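Local coordinates for protein Non-ribosomal peptide synthetase (Streptomyces halstedii, PDB 3WVN) that belongs to the ANL superfamily of AMP-binding enzymes, as part of a non-ribosomal peptide synthetase, and holds aspartic acid in a pocket, at residues 243-248 / 286-291; 236-241 / 280-285; 310-315 / 334-339. All blocks are in the same frame, centred on the assembly; numbering follows the deposited sequence.

The three contacts sit with their centres about 12 Å from one another, all in the AMP-binding part of the protein. Strand 284-287 ties them together: its first half takes part in interaction 2, its second half in interaction 1, and it pairs in parallel with strand 311-314 of interaction 3. Along the chain interactions 1 and 2 cross, since 236-241 and 243-248 both come before 280-285 and 286-291, whereas interaction 3 follows after both. Interaction 2 joins strand 236-239, the edge of a four-strand sheet, to the mixed sheet that contains strands 284-287, 311-314 and 335-340. Interactions 1 and 3 both reach the bound aspartic acid: the C-terminal end of strand 311-314 and the start of helix 246-258 meet at the pocket.

Interaction 1: 243-248 / 286-291. With ASP (aspartic acid), chain C.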
# COMPACT_ATOMS: atom_id res chain seq x y z
N VAL A 243 -1.43 -5.02 -4.10
CA VAL A 243 -0.24 -4.25 -3.70
C VAL A 243 0.29 -3.32 -4.79
O VAL A 243 1.20 -2.51 -4.53
CB VAL A 243 0.95 -5.13 -3.22
CG1 VAL A 243 0.48 -6.15 -2.19
CG2 VAL A 243 1.64 -5.82 -4.39
N SER A 244 -0.22 -3.43 -6.02
CA SER A 244 0.10 -2.42 -7.02
C SER A 244 -0.55 -1.05 -6.74
O SER A 244 -0.17 -0.04 -7.29
CB SER A 244 -0.28 -2.92 -8.42
OG SER A 244 -1.68 -3.05 -8.53
N TRP A 245 -1.54 -1.03 -5.87
CA TRP A 245 -2.21 0.19 -5.42
C TRP A 245 -1.57 0.47 -4.04
O TRP A 245 -1.30 -0.46 -3.31
CB TRP A 245 -3.70 -0.19 -5.27
CG TRP A 245 -4.75 0.85 -5.01
CD1 TRP A 245 -4.61 2.18 -4.65
CD2 TRP A 245 -6.15 0.58 -4.98
NE1 TRP A 245 -5.86 2.76 -4.46
CE2 TRP A 245 -6.81 1.79 -4.66
CE3 TRP A 245 -6.91 -0.56 -5.24
CZ2 TRP A 245 -8.20 1.88 -4.59
CZ3 TRP A 245 -8.30 -0.48 -5.17
CH2 TRP A 245 -8.93 0.73 -4.85
N ASP A 246 -1.33 1.72 -3.68
CA ASP A 246 -0.77 2.00 -2.36
C ASP A 246 -1.70 1.60 -1.20
O ASP A 246 -1.25 1.48 -0.05
CB ASP A 246 -0.26 3.45 -2.24
CG ASP A 246 -1.37 4.50 -2.15
OD1 ASP A 246 -2.55 4.20 -1.79
OD2 ASP A 246 -1.01 5.68 -2.41
N PHE A 247 -2.97 1.35 -1.51
CA PHE A 247 -3.90 0.88 -0.49
C PHE A 247 -3.44 -0.47 -0.01
O PHE A 247 -3.18 -0.67 1.15
CB PHE A 247 -5.33 0.83 -1.05
CG PHE A 247 -6.36 1.28 -0.08
CD1 PHE A 247 -6.27 0.99 1.27
CD2 PHE A 247 -7.45 2.00 -0.52
CE1 PHE A 247 -7.24 1.42 2.18
CE2 PHE A 247 -8.44 2.42 0.38
CZ PHE A 247 -8.35 2.11 1.72
N GLY A 248 -3.18 -1.40 -0.92
CA GLY A 248 -2.60 -2.68 -0.48
C GLY A 248 -1.16 -2.64 0.05
O GLY A 248 -0.78 -3.36 1.00
N PRO A 286 -9.63 -2.69 5.05
CA PRO A 286 -9.67 -1.51 4.20
C PRO A 286 -10.76 -1.73 3.12
O PRO A 286 -10.89 -2.83 2.56
CB PRO A 286 -8.29 -1.50 3.53
CG PRO A 286 -7.85 -2.94 3.52
CD PRO A 286 -8.40 -3.47 4.85
N ILE A 287 -11.49 -0.67 2.86
CA ILE A 287 -12.56 -0.70 1.96
C ILE A 287 -12.44 0.44 1.01
O ILE A 287 -11.77 1.47 1.29
CB ILE A 287 -13.96 -0.58 2.64
CG1 ILE A 287 -14.01 0.58 3.61
CG2 ILE A 287 -14.33 -1.87 3.34
CD1 ILE A 287 -15.40 0.81 4.15
N VAL A 288 -13.19 0.27 -0.04
CA VAL A 288 -13.53 1.31 -0.99
C VAL A 288 -15.05 1.27 -1.13
O VAL A 288 -15.67 0.25 -0.77
CB VAL A 288 -12.67 0.91 -2.24
CG1 VAL A 288 -13.45 0.36 -3.40
CG2 VAL A 288 -11.64 1.98 -2.56
N PRO A 289 -15.70 2.36 -1.55
CA PRO A 289 -17.19 2.31 -1.49
C PRO A 289 -17.88 1.13 -2.22
O PRO A 289 -18.86 0.56 -1.70
CB PRO A 289 -17.57 3.61 -2.12
CG PRO A 289 -16.45 4.54 -1.73
CD PRO A 289 -15.22 3.73 -1.83
N SER A 290 -17.36 0.70 -3.38
CA SER A 290 -18.01 -0.38 -4.12
C SER A 290 -17.88 -1.71 -3.37
O SER A 290 -18.80 -2.54 -3.35
CB SER A 290 -17.45 -0.51 -5.53
OG SER A 290 -16.06 -0.75 -5.47
N LEU A 291 -16.71 -1.90 -2.75
CA LEU A 291 -16.43 -3.09 -1.98
C LEU A 291 -17.26 -3.12 -0.68
O LEU A 291 -17.71 -4.18 -0.26
CB LEU A 291 -14.95 -3.11 -1.65
CG LEU A 291 -14.49 -4.23 -0.73
CD1 LEU A 291 -14.87 -5.60 -1.28
CD2 LEU A 291 -12.99 -4.14 -0.47
N ASP C . -3.61 6.79 -1.81
CA ASP C . -4.93 7.13 -1.14
C ASP C . -5.05 6.61 0.28
O ASP C . -4.47 5.53 0.59
CB ASP C . -6.12 6.61 -1.95
CG ASP C . -5.98 6.89 -3.49
OD1 ASP C . -6.81 6.36 -4.27
OD2 ASP C . -5.04 7.62 -3.91
OXT ASP C . -5.75 7.27 1.09
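The indole of Trp245 has CB of Phe247 over one face, 3.8 Å above the plane and toward the rim, while OD1 of the bound aspartic acid lies at its edge, 3.7 Å from NE1. From segment 286-291, CG2 of Val288 comes obliquely to the far end of the six-membered ring, 3.8 Å from CH2. The contact lies beside the aspartic acid pocket of this AMP-binding fold, to which Trp245 and Asp246 belong, where the first turn of helix 246-258 meets the end of strand 284-287. Trp245 occupies the N-cap position of that helix; its CG is anti to the backbone N (chi1 -171°), which sends the ring across to the valine. The Phe247 ring is also met at a slant: Pro286 CB approaches CE1 to 3.4 Å, and the carbonyl O of Ile287 stands 3.5 Å from CZ. A rigid proline and a short branched valine suit this place, since they offer compact apolar surface to two large rings without any polar bond across the contact. Arg347 makes a cation-pi contact with Phe247, so this ring also has a charged neighbour. Asp246, between the two aromatics in sequence, turns to the ligand instead. Its OD2 is bonded to Thr343 OG1, and Lys346 forms a salt bridge with OD1, the same oxygen that accepts a hydrogen bond from the ligand N at 2.8 Å.

Interaction 2: 236-241 / 280-285; sequences IVFCRM and SGATMM
A single beta bridge, Val237 with Met284, joins strand 236-239, the edge of one sheet, to the start of strand 284-287 in the next, just after helix 273-280 has ended in a Schellman motif at Gly281. The positive phi there suits glycine, and the turn brings the chain alongside Ile236. Ile236 O is gripped twice: Thr283 N reaches it at 2.8 Å in the carbonyl plane, on a lone pair, and Met284 N at 3.1 Å, tilted from that plane. The N of the same residue also turns to Thr283, donating to OG1 at 2.8 Å. The hydroxyl stands between its own backbone N and carbonyl carbon (chi1 59°), facing the strand, and is further bonded to Asp235 OD1. Phe238 N then gives Met284 O a nearly straight bond of 2.8 Å, so that Met284 is embraced through both its N and its O. The Ile236 methyl CD1 lies against the carbonyl O of Ser280 at the helix end, 3.4 Å away, while the apolar contact is Phe238 CB on the small Ala282 CB at 3.7 Å. The Phe238 ring extends toward helix 273-280, where Ser280 OG stands 3.6 Å from CD2, though that hydroxyl bonds back to Ser276 O. The threonine hydroxyl thus takes the place a carbonyl might have filled, and both polar backbone atoms of Ile236 find partners beside a solitary bridge.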
# COMPACT_ATOMS: atom_id res chain seq x y z
N ILE A 236 -5.88 -8.85 12.50
CA ILE A 236 -5.81 -9.69 11.33
C ILE A 236 -6.41 -8.79 10.24
O ILE A 236 -7.58 -8.37 10.33
CB ILE A 236 -6.64 -10.95 11.56
CG1 ILE A 236 -5.98 -11.81 12.66
CG2 ILE A 236 -6.77 -11.73 10.25
CD1 ILE A 236 -6.64 -13.16 12.92
N VAL A 237 -5.59 -8.39 9.27
CA VAL A 237 -5.95 -7.39 8.29
C VAL A 237 -6.40 -8.11 7.02
O VAL A 237 -5.60 -8.83 6.37
CB VAL A 237 -4.73 -6.46 7.99
CG1 VAL A 237 -5.09 -5.35 7.02
CG2 VAL A 237 -4.21 -5.87 9.28
N PHE A 238 -7.63 -7.88 6.60
CA PHE A 238 -8.15 -8.55 5.46
C PHE A 238 -8.09 -7.63 4.25
O PHE A 238 -8.89 -6.70 4.12
CB PHE A 238 -9.60 -9.02 5.73
CG PHE A 238 -10.15 -9.92 4.66
CD1 PHE A 238 -10.76 -9.40 3.56
CD2 PHE A 238 -10.01 -11.30 4.75
CE1 PHE A 238 -11.29 -10.21 2.56
CE2 PHE A 238 -10.53 -12.16 3.75
CZ PHE A 238 -11.15 -11.61 2.66
N CYS A 239 -7.18 -7.94 3.33
CA CYS A 239 -6.87 -6.98 2.30
C CYS A 239 -7.22 -7.53 0.94
O CYS A 239 -6.60 -8.47 0.44
CB CYS A 239 -5.38 -6.59 2.33
SG CYS A 239 -4.90 -5.38 1.09
N ARG A 240 -8.22 -6.92 0.34
CA ARG A 240 -8.63 -7.32 -0.97
C ARG A 240 -8.04 -6.42 -2.07
O ARG A 240 -8.31 -6.66 -3.24
CB ARG A 240 -10.14 -7.26 -0.99
CG ARG A 240 -10.75 -8.06 -2.07
CD ARG A 240 -11.42 -9.31 -1.59
NE ARG A 240 -12.76 -9.28 -2.18
CZ ARG A 240 -13.01 -9.27 -3.48
NH1 ARG A 240 -12.02 -9.38 -4.39
NH2 ARG A 240 -14.27 -9.17 -3.88
N MET A 241 -7.21 -5.44 -1.71
CA MET A 241 -6.59 -4.51 -2.66
C MET A 241 -5.26 -5.01 -3.12
O MET A 241 -4.48 -5.53 -2.34
CB MET A 241 -6.38 -3.13 -2.06
CG MET A 241 -7.64 -2.28 -2.09
SD MET A 241 -8.82 -2.16 -0.76
CE MET A 241 -8.42 -3.63 0.09
N SER A 280 -11.29 -16.07 8.55
CA SER A 280 -9.93 -15.56 8.83
C SER A 280 -9.84 -14.90 10.21
O SER A 280 -8.76 -14.66 10.75
CB SER A 280 -9.52 -14.57 7.76
OG SER A 280 -10.35 -13.43 7.69
N GLY A 281 -11.00 -14.59 10.79
CA GLY A 281 -11.04 -13.85 12.06
C GLY A 281 -10.64 -12.41 11.86
O GLY A 281 -10.05 -11.83 12.76
N ALA A 282 -10.90 -11.86 10.68
CA ALA A 282 -10.44 -10.53 10.28
C ALA A 282 -10.90 -9.51 11.31
O ALA A 282 -12.07 -9.56 11.75
CB ALA A 282 -11.00 -10.17 8.96
N THR A 283 -9.98 -8.63 11.72
CA THR A 283 -10.34 -7.55 12.57
C THR A 283 -10.33 -6.16 11.89
O THR A 283 -11.07 -5.25 12.35
CB THR A 283 -9.45 -7.47 13.79
OG1 THR A 283 -8.07 -7.29 13.41
CG2 THR A 283 -9.64 -8.69 14.61
N MET A 284 -9.55 -6.01 10.80
CA MET A 284 -9.41 -4.73 10.12
C MET A 284 -9.59 -4.95 8.66
O MET A 284 -9.07 -5.92 8.08
CB MET A 284 -8.05 -4.13 10.32
CG MET A 284 -7.59 -4.04 11.74
SD MET A 284 -8.40 -2.73 12.70
CE MET A 284 -7.23 -1.40 12.29
N MET A 285 -10.33 -4.07 8.02
CA MET A 285 -10.58 -4.23 6.61
C MET A 285 -10.58 -2.90 5.91
O MET A 285 -11.48 -2.08 6.15
CB MET A 285 -11.95 -4.90 6.36
CG MET A 285 -12.21 -5.24 4.90
SD MET A 285 -13.88 -5.93 4.70
CE MET A 285 -13.83 -6.30 2.95

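Interaction 3: 310-315 / 334-339; sequences RMFTNS and AQVVRM. With ASP (aspartic acid), chain C.
Arg310 opens the pairing with its carbonyl O, which takes a 2.8 Å hydrogen bond from Gln335 N that comes in well above the carbonyl plane. The same oxygen accepts a hydrogen bond from a water that also donates to Gln335 OE1 and accepts from Arg310 NH1, while NH2 of this arginine is held by a salt bridge to Asp235. Next, Met311 sends its flexible chain over the face it shares with Gln335 and Val337: CG packs at 3.8 Å on Val337 CG2, and the bend at chi3 (-59°) sets CE beside Gln335 OE1. Phe312 points to the other face. Its N bonds to Gln335 O and its O accepts from Val337 N, the staggered pattern of parallel strands, and its ring reaches back to Ala334, with CE2 3.7 Å from CB, where the small alanine lets the ring come close. Thr313 returns to the first face, and its CB lies 3.8 Å from Met339 CE. Asn314 N donates to Val337 O at 2.9 Å; its amide ND2 bonds to Ala317 O and to a water. Met339 N is shared between that water and a weak bond to Asn314 O. Ser315 follows with OG anti to the backbone N (chi1 -157°), giving a 2.7 Å hydrogen bond to OXT of the bound aspartic acid. The contact joins the two parallel strands, 311-314 and 335-340, of the beta-alpha-beta unit whose helix is 321-330. Four well-formed backbone bonds and a weak fifth join them, consistent with their setting Ser315 where its OG donates to the ligand carboxylate.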
# COMPACT_ATOMS: atom_id res chain seq x y z
N ARG A 310 -13.50 -5.06 13.64
CA ARG A 310 -13.51 -3.89 14.49
C ARG A 310 -13.35 -2.55 13.73
O ARG A 310 -13.63 -1.45 14.26
CB ARG A 310 -12.46 -4.05 15.60
CG ARG A 310 -11.01 -3.61 15.25
CD ARG A 310 -10.08 -3.97 16.40
NE ARG A 310 -8.69 -3.62 16.18
CZ ARG A 310 -8.17 -2.40 16.28
NH1 ARG A 310 -8.94 -1.37 16.60
NH2 ARG A 310 -6.88 -2.20 16.08
N MET A 311 -12.93 -2.60 12.48
CA MET A 311 -12.72 -1.37 11.73
C MET A 311 -12.77 -1.55 10.24
O MET A 311 -12.24 -2.53 9.67
CB MET A 311 -11.41 -0.69 12.13
CG MET A 311 -11.33 0.74 11.66
SD MET A 311 -9.81 1.55 12.14
CE MET A 311 -9.92 1.42 13.94
N PHE A 312 -13.40 -0.61 9.59
CA PHE A 312 -13.36 -0.48 8.18
C PHE A 312 -12.72 0.90 7.93
O PHE A 312 -13.18 1.90 8.54
CB PHE A 312 -14.77 -0.49 7.57
CG PHE A 312 -15.53 -1.75 7.79
CD1 PHE A 312 -15.33 -2.84 6.92
CD2 PHE A 312 -16.43 -1.87 8.81
CE1 PHE A 312 -16.01 -4.01 7.11
CE2 PHE A 312 -17.15 -3.05 9.02
CZ PHE A 312 -16.94 -4.11 8.16
N THR A 313 -11.76 0.97 7.00
CA THR A 313 -11.09 2.22 6.69
C THR A 313 -11.24 2.49 5.21
O THR A 313 -10.70 1.74 4.38
CB THR A 313 -9.58 2.21 7.02
OG1 THR A 313 -8.92 1.12 6.31
CG2 THR A 313 -9.38 1.99 8.46
N ASN A 314 -11.90 3.62 4.92
CA ASN A 314 -12.29 3.94 3.57
C ASN A 314 -11.51 5.13 3.02
O ASN A 314 -11.34 6.15 3.67
CB ASN A 314 -13.77 4.26 3.49
CG ASN A 314 -14.20 4.57 2.07
OD1 ASN A 314 -14.52 3.67 1.29
ND2 ASN A 314 -14.15 5.84 1.70
N SER A 315 -10.99 4.94 1.81
CA SER A 315 -10.44 6.03 1.08
C SER A 315 -10.74 5.82 -0.38
O SER A 315 -11.50 4.93 -0.75
CB SER A 315 -8.91 6.12 1.29
OG SER A 315 -8.48 7.44 1.02
N ALA A 334 -17.94 -2.39 14.86
CA ALA A 334 -16.84 -1.91 14.04
C ALA A 334 -16.96 -0.43 13.88
O ALA A 334 -18.05 0.08 13.79
CB ALA A 334 -16.81 -2.64 12.66
N GLN A 335 -15.82 0.26 13.81
CA GLN A 335 -15.76 1.67 13.47
C GLN A 335 -15.60 1.85 11.99
O GLN A 335 -14.91 1.08 11.35
CB GLN A 335 -14.62 2.33 14.24
CG GLN A 335 -14.79 2.25 15.74
CD GLN A 335 -13.61 2.78 16.51
OE1 GLN A 335 -12.51 2.26 16.40
NE2 GLN A 335 -13.83 3.81 17.32
N VAL A 336 -16.31 2.82 11.42
CA VAL A 336 -16.24 3.12 10.00
C VAL A 336 -15.54 4.44 9.84
O VAL A 336 -16.03 5.45 10.29
CB VAL A 336 -17.62 3.25 9.39
CG1 VAL A 336 -17.49 3.57 7.89
CG2 VAL A 336 -18.40 1.98 9.63
N VAL A 337 -14.37 4.41 9.22
CA VAL A 337 -13.40 5.49 9.31
C VAL A 337 -13.18 6.09 7.92
O VAL A 337 -12.77 5.39 6.98
CB VAL A 337 -12.04 4.96 9.84
CG1 VAL A 337 -10.96 6.04 9.79
CG2 VAL A 337 -12.22 4.46 11.25
N ARG A 338 -13.46 7.37 7.80
CA ARG A 338 -13.32 8.06 6.55
C ARG A 338 -11.89 8.59 6.45
O ARG A 338 -11.32 9.05 7.49
CB ARG A 338 -14.31 9.19 6.57
CG ARG A 338 -15.76 8.71 6.47
CD ARG A 338 -16.70 9.27 7.58
NE ARG A 338 -16.66 10.68 7.69
CZ ARG A 338 -16.89 11.42 8.81
NH1 ARG A 338 -17.18 10.92 9.98
NH2 ARG A 338 -16.88 12.73 8.68
N MET A 339 -11.33 8.54 5.25
CA MET A 339 -9.98 9.02 4.96
C MET A 339 -9.98 9.62 3.58
O MET A 339 -10.89 9.40 2.82
CB MET A 339 -8.95 7.89 5.00
CG MET A 339 -9.18 6.98 6.19
SD MET A 339 -7.91 5.76 6.44
CE MET A 339 -8.07 4.89 4.87
N ASP C . -3.61 6.79 -1.81
CA ASP C . -4.93 7.13 -1.14
C ASP C . -5.05 6.61 0.28
O ASP C . -4.47 5.53 0.59
CB ASP C . -6.12 6.61 -1.95
CG ASP C . -5.98 6.89 -3.49
OD1 ASP C . -6.81 6.36 -4.27
OD2 ASP C . -5.04 7.62 -3.91
OXT ASP C . -5.75 7.27 1.09
O HOH W 1 -12.11 -0.81 16.24
O HOH W 2 -13.57 8.03 3.04